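Side-chain contact in 3-oxo-glucose-6-phosphate:glutamate aminotransferase (Bacillus subtilis subsp. subtilis, PDB 4K2M), which catalyses the reversible pyridoxal phosphate-dependent transamination of 3-dehydro-glucose 6-phosphate with glutamate, giving kanosamine 6-phosphate on the route to kanosamine, a precursor of the antibiotic neotrehalosadiamine: residues 390-394 and 395-399. Numbering follows the deposited sequence.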
loop_
_atom_site.group_PDB
_atom_site.type_symbol
_atom_site.label_atom_id
_atom_site.label_comp_id
_atom_site.label_asym_id
_atom_site.label_seq_id
_atom_site.Cartn_x
_atom_site.Cartn_y
_atom_site.Cartn_z
ATOM N N THR A 390 25.271 4.473 5.542
ATOM C CA THR A 390 24.600 3.428 6.299
ATOM C C THR A 390 25.654 2.440 6.794
ATOM O O THR A 390 26.745 2.357 6.229
ATOM C CB THR A 390 23.590 2.658 5.409
ATOM O OG1 THR A 390 24.306 1.918 4.409
ATOM C CG2 THR A 390 22.625 3.613 4.727
ATOM N N PRO A 391 25.325 1.663 7.829
ATOM C CA PRO A 391 26.299 0.664 8.286
ATOM C C PRO A 391 26.674 -0.334 7.176
ATOM O O PRO A 391 27.853 -0.685 7.023
ATOM C CB PRO A 391 25.558 -0.039 9.418
ATOM C CG PRO A 391 24.641 1.034 9.980
ATOM C CD PRO A 391 24.177 1.797 8.748
ATOM N N LEU A 392 25.692 -0.775 6.391
ATOM C CA LEU A 392 25.972 -1.690 5.284
ATOM C C LEU A 392 27.018 -1.118 4.324
ATOM O O LEU A 392 27.987 -1.789 3.951
ATOM C CB LEU A 392 24.676 -1.996 4.520
ATOM C CG LEU A 392 24.849 -2.866 3.271
ATOM C CD1 LEU A 392 25.356 -4.252 3.639
ATOM C CD2 LEU A 392 23.543 -2.964 2.500
ATOM N N VAL A 393 26.823 0.131 3.910
ATOM C CA VAL A 393 27.738 0.723 2.942
ATOM C C VAL A 393 29.122 0.877 3.555
ATOM O O VAL A 393 30.132 0.537 2.937
ATOM C CB VAL A 393 27.226 2.072 2.454
ATOM C CG1 VAL A 393 28.327 2.824 1.726
ATOM C CG2 VAL A 393 26.012 1.874 1.528
ATOM N N GLN A 394 29.163 1.365 4.790
ATOM C CA GLN A 394 30.436 1.536 5.482
ATOM C C GLN A 394 31.168 0.207 5.635
ATOM O O GLN A 394 32.386 0.129 5.433
ATOM C CB GLN A 394 30.207 2.156 6.861
ATOM C CG GLN A 394 29.690 3.581 6.829
ATOM C CD GLN A 394 29.380 4.105 8.222
ATOM O OE1 GLN A 394 30.222 4.735 8.866
ATOM N NE2 GLN A 394 28.170 3.833 8.699
ATOM N N ASP A 395 30.427 -0.844 5.970
ATOM C CA ASP A 395 31.032 -2.139 6.281
ATOM C C ASP A 395 31.384 -2.974 5.056
ATOM O O ASP A 395 32.344 -3.733 5.082
ATOM C CB ASP A 395 30.119 -2.969 7.203
ATOM C CG ASP A 395 29.882 -2.313 8.560
ATOM O OD1 ASP A 395 30.689 -1.448 8.962
ATOM O OD2 ASP A 395 28.882 -2.670 9.229
ATOM N N LYS A 396 30.613 -2.847 3.982
ATOM C CA LYS A 396 30.720 -3.805 2.886
ATOM C C LYS A 396 31.020 -3.210 1.514
ATOM O O LYS A 396 31.493 -3.913 0.621
ATOM C CB LYS A 396 29.441 -4.637 2.795
ATOM C CG LYS A 396 29.120 -5.403 4.062
ATOM C CD LYS A 396 28.252 -6.604 3.740
ATOM C CE LYS A 396 28.059 -7.499 4.950
ATOM N NZ LYS A 396 27.507 -8.823 4.544
ATOM N N TYR A 397 30.727 -1.928 1.332
ATOM C CA TYR A 397 30.843 -1.329 0.004
ATOM C C TYR A 397 32.009 -0.332 -0.064
ATOM O O TYR A 397 32.116 0.469 -0.987
ATOM C CB TYR A 397 29.483 -0.755 -0.475
ATOM C CG TYR A 397 28.448 -1.858 -0.745
ATOM C CD1 TYR A 397 28.275 -2.400 -2.028
ATOM C CD2 TYR A 397 27.668 -2.366 0.280
ATOM C CE1 TYR A 397 27.337 -3.422 -2.265
ATOM C CE2 TYR A 397 26.734 -3.375 0.057
ATOM C CZ TYR A 397 26.568 -3.903 -1.211
ATOM O OH TYR A 397 25.632 -4.919 -1.400
ATOM N N ALA A 398 32.911 -0.434 0.912
ATOM C CA ALA A 398 34.140 0.363 0.924
ATOM C C ALA A 398 35.153 -0.114 -0.117
ATOM O O ALA A 398 35.385 -1.315 -0.276
ATOM C CB ALA A 398 34.763 0.358 2.301
ATOM N N GLY A 399 35.760 0.829 -0.827
ATOM C CA GLY A 399 36.680 0.479 -1.895
ATOM C C GLY A 399 36.020 0.368 -3.258
ATOM O O GLY A 399 36.695 0.198 -4.270
#
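The carbonyl oxygen of Leu392 lies in the plane of the Tyr397 ring, at its edge, with O 3.7 Å from CD2, while the Val393 CA approaches the ring obliquely. The contact lies at the C-terminal end of a short N-capped helix, 391-396; Tyr397 is the first residue to leave helical angles. The Leu392 side chain crosses the ring's CE2 side, CG standing 3.8 Å from Tyr397 CE2. With CG anti to the backbone N (chi1 176°), CD1 reaches both CE2 and the aliphatic run of Lys396. Leu392 CD1 lies 3.7 Å from Lys396 CD. Four successive i to i+4 backbone bonds, from Gln394 N to Thr390 O through Tyr397 N to Val393 O, support the helical assignment; Lys396 N donates at 2.8 Å to Leu392 O, the same oxygen that sits at the ring edge. Beyond the segments, Tyr397 OH is hydrogen-bonded to Pro167 O and its ring meets that of Tyr169, joining this surface helix to strand 166-169, an outermost strand of the seven-stranded sheet within this chain. At the other end, Leu392 N bonds Asn290 OD1 of the second subunit, which places the first turn at the dimer interface. The cap is defined by Thr390 OG1, which accepts from Val393 N at 3.1 Å with an N-H...O angle of 163°.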